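Local coordinates for protein fiber (PDB 4UE0) that forms the trimeric head domain of the bovine adenovirus 4 fibre, the capsid protein that probably attaches the virion to its host cell receptor, at residues G15-I20 / T51-A56; I35-C40 / T115-R120. All coordinates share one frame; numbering follows the deposited sequence. Where two conformers were deposited one is given.

Interaction 1 of 2, residues G15-I20 / T51-A56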
ATOM      1  N   GLY A  15      -4.546   8.259  20.886  1.00 17.21           N
ATOM      2  CA  GLY A  15      -5.692   7.651  21.543  1.00 17.17           C
ATOM      3  C   GLY A  15      -6.958   8.375  21.115  1.00 17.47           C
ATOM      4  O   GLY A  15      -7.062   9.586  21.250  1.00 21.89           O
ATOM      5  N   PHE A  16      -7.916   7.646  20.565  1.00 17.79           N
ATOM      6  CA  PHE A  16      -9.156   8.245  20.101  1.00 16.09           C
ATOM      7  C   PHE A  16     -10.279   7.354  20.550  1.00 14.69           C
ATOM      8  O   PHE A  16     -10.313   6.176  20.229  1.00 14.87           O
ATOM      9  CB  PHE A  16      -9.198   8.389  18.589  1.00 15.43           C
ATOM     10  CG  PHE A  16     -10.376   9.181  18.101  1.00 14.14           C
ATOM     11  CD1 PHE A  16     -10.376  10.551  18.198  1.00 16.25           C
ATOM     12  CD2 PHE A  16     -11.471   8.559  17.570  1.00 14.53           C
ATOM     13  CE1 PHE A  16     -11.461  11.291  17.785  1.00 15.07           C
ATOM     14  CE2 PHE A  16     -12.563   9.292  17.146  1.00 13.35           C
ATOM     15  CZ  PHE A  16     -12.543  10.692  17.253  1.00 13.68           C
ATOM     16  N   MET A  17     -11.123   8.029  21.319  0.50 17.98           N
ATOM     17  CA  MET A  17     -12.006   7.403  22.190  0.50 17.85           C
ATOM     18  C   MET A  17     -11.137   6.340  22.879  0.50 16.86           C
ATOM     19  O   MET A  17     -10.046   6.685  23.412  0.50 16.27           O
ATOM     20  CB  MET A  17     -13.200   6.931  21.373  0.50 17.68           C
ATOM     21  CG  MET A  17     -13.744   8.091  20.501  0.50 18.43           C
ATOM     22  SD  MET A  17     -14.625   9.456  21.352  0.50 19.22           S
ATOM     23  CE  MET A  17     -14.280  10.989  20.475  0.50 18.71           C
ATOM     24  N   ASP A  18     -11.609   5.088  22.817  0.50 13.60           N
ATOM     25  CA  ASP A  18     -11.135   3.958  23.574  0.50 14.07           C
ATOM     26  C   ASP A  18     -10.234   3.057  22.709  0.50 15.27           C
ATOM     27  O   ASP A  18     -10.074   1.881  23.037  0.50 17.86           O
ATOM     28  CB  ASP A  18     -12.397   3.206  24.050  0.50 16.04           C
ATOM     29  CG  ASP A  18     -12.167   2.297  25.250  0.50 14.77           C
ATOM     30  OD1 ASP A  18     -11.215   2.481  26.041  0.50 14.72           O
ATOM     31  OD2 ASP A  18     -12.959   1.335  25.334  0.50 16.50           O
ATOM     32  N   PHE A  19      -9.639   3.581  21.626  1.00 13.97           N
ATOM     33  CA  PHE A  19      -8.704   2.788  20.824  1.00 14.30           C
ATOM     34  C   PHE A  19      -7.511   3.661  20.410  1.00 15.15           C
ATOM     35  O   PHE A  19      -7.454   4.875  20.696  1.00 20.10           O
ATOM     36  CB  PHE A  19      -9.407   2.077  19.648  1.00 14.09           C
ATOM     37  CG  PHE A  19      -9.973   3.006  18.597  1.00 13.70           C
ATOM     38  CD1 PHE A  19     -11.267   3.515  18.714  1.00 14.14           C
ATOM     39  CD2 PHE A  19      -9.219   3.373  17.471  1.00 14.04           C
ATOM     40  CE1 PHE A  19     -11.809   4.348  17.745  1.00 14.98           C
ATOM     41  CE2 PHE A  19      -9.759   4.208  16.506  1.00 15.84           C
ATOM     42  CZ  PHE A  19     -11.034   4.719  16.669  1.00 15.11           C
ATOM     43  N   ILE A  20      -6.514   3.023  19.803  1.00 14.98           N
ATOM     44  CA  ILE A  20      -5.234   3.646  19.398  1.00 17.33           C
ATOM     45  C   ILE A  20      -5.099   3.540  17.899  1.00 15.69           C
ATOM     46  O   ILE A  20      -5.404   2.498  17.307  1.00 16.79           O
ATOM     47  CB  ILE A  20      -4.007   2.835  19.968  1.00 24.89           C
ATOM     48  CG1 ILE A  20      -3.858   3.060  21.458  1.00 28.18           C
ATOM     49  CG2 ILE A  20      -2.667   3.172  19.272  1.00 27.61           C
ATOM     50  CD1 ILE A  20      -3.344   4.429  21.858  1.00 29.19           C
ATOM     51  N   THR A  51     -14.815   9.716  11.540  1.00 13.08           N
ATOM     52  CA  THR A  51     -13.732  10.697  11.615  1.00 12.55           C
ATOM     53  C   THR A  51     -12.897  10.461  12.854  1.00 12.30           C
ATOM     54  O   THR A  51     -13.455  10.239  13.933  1.00 15.58           O
ATOM     55  CB  THR A  51     -14.263  12.153  11.669  1.00 15.68           C
ATOM     56  OG1 THR A  51     -15.237  12.367  10.634  1.00 17.58           O
ATOM     57  CG2 THR A  51     -13.137  13.157  11.583  1.00 15.40           C
ATOM     58  N   ILE A  52     -11.579  10.473  12.693  1.00 11.61           N
ATOM     59  CA  ILE A  52     -10.640  10.492  13.799  1.00 11.32           C
ATOM     60  C   ILE A  52      -9.904  11.812  13.723  1.00 11.92           C
ATOM     61  O   ILE A  52      -9.377  12.164  12.676  1.00 14.41           O
ATOM     62  CB  ILE A  52      -9.637   9.330  13.713  1.00 11.79           C
ATOM     63  CG1 ILE A  52     -10.362   7.995  13.858  1.00 12.01           C
ATOM     64  CG2 ILE A  52      -8.561   9.479  14.757  1.00 13.33           C
ATOM     65  CD1 ILE A  52      -9.483   6.788  13.554  1.00 13.95           C
ATOM     66  N   TYR A  53      -9.906  12.566  14.819  1.00 12.31           N
ATOM     67  CA  TYR A  53      -9.251  13.867  14.834  1.00 13.17           C
ATOM     68  C   TYR A  53      -8.405  13.990  16.093  1.00 13.74           C
ATOM     69  O   TYR A  53      -8.643  13.312  17.099  1.00 14.21           O
ATOM     70  CB  TYR A  53     -10.293  14.993  14.752  1.00 13.93           C
ATOM     71  CG  TYR A  53     -11.301  14.940  15.836  1.00 13.84           C
ATOM     72  CD1 TYR A  53     -10.991  15.357  17.133  1.00 15.32           C
ATOM     73  CD2 TYR A  53     -12.549  14.409  15.607  1.00 15.64           C
ATOM     74  CE1 TYR A  53     -11.891  15.230  18.145  1.00 15.84           C
ATOM     75  CE2 TYR A  53     -13.482  14.332  16.629  1.00 16.98           C
ATOM     76  CZ  TYR A  53     -13.138  14.736  17.910  1.00 16.98           C
ATOM     77  OH  TYR A  53     -14.057  14.622  18.940  1.00 22.96           O
ATOM     78  N   PHE A  54      -7.438  14.882  16.047  1.00 13.90           N
ATOM     79  CA  PHE A  54      -6.529  15.081  17.143  1.00 15.79           C
ATOM     80  C   PHE A  54      -5.686  16.317  16.861  1.00 15.65           C
ATOM     81  O   PHE A  54      -5.638  16.828  15.746  1.00 17.19           O
ATOM     82  CB  PHE A  54      -5.633  13.841  17.342  1.00 16.33           C
ATOM     83  CG  PHE A  54      -4.806  13.498  16.139  1.00 15.81           C
ATOM     84  CD1 PHE A  54      -5.340  12.732  15.101  1.00 15.72           C
ATOM     85  CD2 PHE A  54      -3.503  13.950  16.048  1.00 17.28           C
ATOM     86  CE1 PHE A  54      -4.577  12.439  13.995  1.00 16.16           C
ATOM     87  CE2 PHE A  54      -2.736  13.657  14.958  1.00 17.81           C
ATOM     88  CZ  PHE A  54      -3.267  12.902  13.933  1.00 17.12           C
ATOM     89  N   GLN A  55      -4.999  16.761  17.893  1.00 17.43           N
ATOM     90  CA  GLN A  55      -4.143  17.925  17.785  1.00 19.70           C
ATOM     91  C   GLN A  55      -2.738  17.447  17.448  1.00 21.86           C
ATOM     92  O   GLN A  55      -2.172  16.566  18.113  1.00 23.89           O
ATOM     93  CB  GLN A  55      -4.202  18.751  19.064  1.00 24.41           C
ATOM     94  CG  GLN A  55      -3.714  20.177  18.930  1.00 29.20           C
ATOM     95  CD  GLN A  55      -3.976  20.963  20.198  1.00 33.75           C
ATOM     96  OE1 GLN A  55      -4.542  20.442  21.167  1.00 38.93           O
ATOM     97  NE2 GLN A  55      -3.573  22.220  20.200  1.00 41.06           N
ATOM     98  N   ALA A  56      -2.186  18.024  16.387  1.00 23.62           N
ATOM     99  CA  ALA A  56      -0.931  17.554  15.841  1.00 25.88           C
ATOM    100  C   ALA A  56       0.204  18.116  16.590  1.00 28.61           C
ATOM    101  O   ALA A  56       0.152  19.254  17.043  1.00 35.02           O
ATOM    102  CB  ALA A  56      -0.786  17.944  14.386  1.00 27.72           C
TER
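Phe16 turns its ring onto strand 51-55 because CG stands anti to the backbone N (chi1 -172°), while Tyr53, with CG between its backbone N and carbonyl carbon (chi1 57°), offers the face of its own ring. The contact belongs to the beta-sandwich of the fibre head: the beta hairpin joining strands 8-16 and 19-29 of one sheet packs on an edge strand, 51-55, of the other. A type II' turn from Phe16 to Phe19 closes the hairpin, with backbone bonds in both directions between those two residues. Across the interface there is no hydrogen bond, and aromatic packing does the work. Phe16 and Tyr53 form a T-shaped pair, planes at 83° and centroids 5.0 Å apart, with the CE1-CZ edge of Phe16 directed at the tyrosine face. One face of the Phe16 ring also receives a CH-pi contact from Ile52, whose CA lies 4.0 Å from the ring centroid. The side chain of Ile52 divides its branches: CG2 reaches Phe16 CG at 3.8 Å, and the longer branch runs on to Phe19. There Ile52 CD1 meets the ring edge, 3.9 Å from Phe19 CE2.

Interaction 2 of 2, residues I35-C40 / T115-R120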
ATOM      1  N   ILE A  35       8.895  14.465  -1.301  1.00 17.11           N
ATOM      2  CA  ILE A  35       7.836  13.486  -1.069  1.00 16.37           C
ATOM      3  C   ILE A  35       7.414  13.568   0.406  1.00 17.31           C
ATOM      4  O   ILE A  35       8.261  13.587   1.309  1.00 19.22           O
ATOM      5  CB  ILE A  35       8.286  12.057  -1.366  1.00 16.61           C
ATOM      6  CG1 ILE A  35       9.018  11.989  -2.691  1.00 17.84           C
ATOM      7  CG2 ILE A  35       7.083  11.144  -1.379  1.00 17.97           C
ATOM      8  CD1 ILE A  35       9.731  10.665  -2.905  1.00 20.64           C
ATOM      9  N   TYR A  36       6.101  13.639   0.605  1.00 14.81           N
ATOM     10  CA  TYR A  36       5.476  13.702   1.925  1.00 14.59           C
ATOM     11  C   TYR A  36       4.698  12.411   2.091  1.00 13.31           C
ATOM     12  O   TYR A  36       3.780  12.138   1.319  1.00 13.02           O
ATOM     13  CB  TYR A  36       4.546  14.906   2.028  1.00 15.65           C
ATOM     14  CG  TYR A  36       5.290  16.194   1.832  1.00 18.53           C
ATOM     15  CD1 TYR A  36       5.943  16.780   2.888  1.00 19.14           C
ATOM     16  CD2 TYR A  36       5.388  16.785   0.580  1.00 20.71           C
ATOM     17  CE1 TYR A  36       6.682  17.940   2.730  1.00 22.26           C
ATOM     18  CE2 TYR A  36       6.115  17.958   0.404  1.00 24.60           C
ATOM     19  CZ  TYR A  36       6.756  18.530   1.490  1.00 23.49           C
ATOM     20  OH  TYR A  36       7.471  19.683   1.338  1.00 29.73           O
ATOM     21  N   ILE A  37       5.084  11.610   3.083  1.00 14.33           N
ATOM     22  CA  ILE A  37       4.509  10.282   3.316  1.00 14.47           C
ATOM     23  C   ILE A  37       3.804  10.289   4.669  1.00 14.01           C
ATOM     24  O   ILE A  37       4.374  10.734   5.674  1.00 16.62           O
ATOM     25  CB  ILE A  37       5.598   9.189   3.265  0.50 15.39           C
ATOM     26  CG1 ILE A  37       6.144   9.058   1.839  0.50 17.40           C
ATOM     27  CG2 ILE A  37       5.059   7.849   3.731  0.50 18.03           C
ATOM     28  CD1 ILE A  37       7.516   8.439   1.751  0.50 18.27           C
ATOM     29  N   LEU A  38       2.588   9.758   4.677  1.00 12.80           N
ATOM     30  CA  LEU A  38       1.837   9.536   5.904  1.00 13.26           C
ATOM     31  C   LEU A  38       1.388   8.088   5.921  1.00 12.45           C
ATOM     32  O   LEU A  38       0.756   7.632   4.967  1.00 13.10           O
ATOM     33  CB  LEU A  38       0.598  10.439   5.978  1.00 13.48           C
ATOM     34  CG  LEU A  38      -0.252  10.319   7.241  1.00 14.74           C
ATOM     35  CD1 LEU A  38       0.522  10.653   8.503  1.00 15.65           C
ATOM     36  CD2 LEU A  38      -1.492  11.201   7.141  1.00 17.88           C
ATOM     37  N   ASN A  39       1.679   7.374   6.998  1.00 13.49           N
ATOM     38  CA  ASN A  39       1.125   6.074   7.113  1.00 15.01           C
ATOM     39  C   ASN A  39       0.531   5.773   8.444  1.00 13.65           C
ATOM     40  O   ASN A  39       0.695   6.497   9.400  1.00 14.59           O
ATOM     41  CB  ASN A  39       2.113   5.055   6.703  1.00 17.53           C
ATOM     42  CG  ASN A  39       3.337   5.103   7.508  1.00 17.31           C
ATOM     43  OD1 ASN A  39       3.310   5.317   8.733  1.00 22.61           O
ATOM     44  ND2 ASN A  39       4.466   4.956   6.828  1.00 26.90           N
ATOM     45  N   CYS A  40      -0.223   4.698   8.453  1.00 12.12           N
ATOM     46  CA  CYS A  40      -0.942   4.279   9.629  1.00 12.06           C
ATOM     47  C   CYS A  40      -0.896   2.779   9.719  1.00 11.57           C
ATOM     48  O   CYS A  40      -1.147   2.083   8.743  1.00 11.67           O
ATOM     49  CB  CYS A  40      -2.386   4.752   9.491  1.00 14.91           C
ATOM     50  SG  CYS A  40      -3.402   4.633  10.971  1.00 16.74           S
ATOM     51  N   THR A 115      -1.039   3.778   3.526  1.00 11.68           N
ATOM     52  CA  THR A 115      -0.032   4.775   3.294  1.00 11.99           C
ATOM     53  C   THR A 115      -0.496   5.756   2.224  1.00 10.92           C
ATOM     54  O   THR A 115      -1.026   5.333   1.213  1.00 12.57           O
ATOM     55  CB  THR A 115       1.310   4.180   2.758  0.50 13.56           C
ATOM     56  OG1 THR A 115       1.873   3.274   3.710  0.50 13.79           O
ATOM     57  CG2 THR A 115       2.328   5.303   2.461  0.50 17.99           C
ATOM     58  N   ALA A 116      -0.225   7.027   2.450  1.00 10.66           N
ATOM     59  CA  ALA A 116      -0.500   8.096   1.497  1.00 10.74           C
ATOM     60  C   ALA A 116       0.797   8.777   1.125  1.00 10.90           C
ATOM     61  O   ALA A 116       1.726   8.869   1.942  1.00 13.27           O
ATOM     62  CB  ALA A 116      -1.450   9.132   2.092  1.00 11.56           C
ATOM     63  N   SER A 117       0.888   9.305  -0.096  1.00 10.51           N
ATOM     64  CA  SER A 117       2.095   9.985  -0.558  1.00 10.99           C
ATOM     65  C   SER A 117       1.706  11.147  -1.459  1.00 10.81           C
ATOM     66  O   SER A 117       0.933  10.955  -2.409  1.00 11.20           O
ATOM     67  CB  SER A 117       2.960   9.009  -1.427  1.00 11.94           C
ATOM     68  OG  SER A 117       4.046   9.691  -2.046  1.00 14.84           O
ATOM     69  N   ILE A 118       2.270  12.319  -1.153  1.00 11.77           N
ATOM     70  CA  ILE A 118       2.151  13.507  -1.988  1.00 11.29           C
ATOM     71  C   ILE A 118       3.548  13.913  -2.432  1.00 12.42           C
ATOM     72  O   ILE A 118       4.462  13.979  -1.619  1.00 14.08           O
ATOM     73  CB  ILE A 118       1.478  14.652  -1.220  1.00 12.30           C
ATOM     74  CG1 ILE A 118      -0.005  14.396  -1.061  1.00 12.82           C
ATOM     75  CG2 ILE A 118       1.665  15.978  -1.958  1.00 15.22           C
ATOM     76  CD1 ILE A 118      -0.736  15.370  -0.166  1.00 14.20           C
ATOM     77  N   THR A 119       3.686  14.220  -3.720  1.00 13.63           N
ATOM     78  CA  THR A 119       4.897  14.861  -4.229  1.00 14.37           C
ATOM     79  C   THR A 119       4.670  16.343  -4.510  1.00 16.30           C
ATOM     80  O   THR A 119       3.681  16.717  -5.145  1.00 18.10           O
ATOM     81  CB  THR A 119       5.342  14.190  -5.532  1.00 15.84           C
ATOM     82  OG1 THR A 119       5.815  12.889  -5.218  1.00 15.78           O
ATOM     83  CG2 THR A 119       6.421  15.004  -6.241  1.00 17.96           C
ATOM     84  N   ARG A 120       5.591  17.180  -4.031  1.00 17.62           N
ATOM     85  CA  ARG A 120       5.660  18.599  -4.422  1.00 20.53           C
ATOM     86  C   ARG A 120       6.906  18.788  -5.282  1.00 23.91           C
ATOM     87  O   ARG A 120       8.016  18.398  -4.884  1.00 26.10           O
ATOM     88  CB  ARG A 120       5.732  19.489  -3.191  1.00 27.66           C
ATOM     89  CG  ARG A 120       6.187  20.918  -3.483  1.00 36.76           C
ATOM     90  CD  ARG A 120       6.358  21.774  -2.225  1.00 47.84           C
ATOM     91  NE  ARG A 120       7.678  21.634  -1.606  1.00 52.39           N
ATOM     92  CZ  ARG A 120       8.159  22.456  -0.672  1.00 61.83           C
ATOM     93  NH1 ARG A 120       7.435  23.494  -0.230  1.00 70.78           N
ATOM     94  NH2 ARG A 120       9.375  22.247  -0.171  1.00 72.44           N
TER
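Strands 35-40 and 115-120 run antiparallel at 169°, paired from Ile35 with Thr119 to Asn39 with Thr115. Two hydrogen-bonded pairs carry four nearly straight backbone bonds. In the Tyr36-Ile118 pair, Tyr36 N gives to Ile118 O at 2.8 Å and Ile118 N returns to Tyr36 O at 2.9 Å; Leu38 and Ala116 exchange the other two. Weak CA-H...O contacts from the neighbouring pairs reach the same carbonyls, among them Ser117 CA to Tyr36 O at 3.3 Å.

Tyr36 buries more of its surface against the partner strand than any other residue here. With CG beside its backbone N (chi1 -61°), the ring extends toward the end of the partner strand, where Arg120 CB lies in the ring plane at its edge, 3.9 Å from Tyr36 CE2. Arg120 bends at its third torsion and brings one face of its guanidinium over the hydroxyl, Tyr36 OH to Arg120 CZ being 3.5 Å. Ring and guanidinium planes are 81° apart, and Arg120 also makes a cation-pi contact with Tyr34.

On the sheet face bearing Ile35, Ile37 and Asn39, Ile35 CG2 packs 3.4 Å from Ser117 OG. The hydroxyls of Ser117 and Thr119 both hydrogen-bond Ser41 of a second subunit, which ties this edge of the sheet into the trimer.

Strand 19-29 continues the sheet beyond 34-40. Tyr36, Ala116 and Ile118 instead face strand 70-77 of the other sheet, all three resting on Phe70.

In the fold
Both contacts draw on the same four-stranded sheet, ordered 8-16, 19-29, 34-40, 114-120, but in different ways. Interaction 2 is pairing within that sheet, between its last two strands; interaction 1 joins the hairpin at its other edge to strand 51-55 of the second sheet. Their centres are 20 Å apart, on opposite sides of the chain's centre, and the nearest atoms stay about 7 Å from each other without touching. Strand 19-29 connects them: it begins in interaction 1 and pairs with 34-40, while its Ile21 touches Ile52 and its Leu23 touches both Phe54 and Cys40. The segments of the two contacts alternate along the chain.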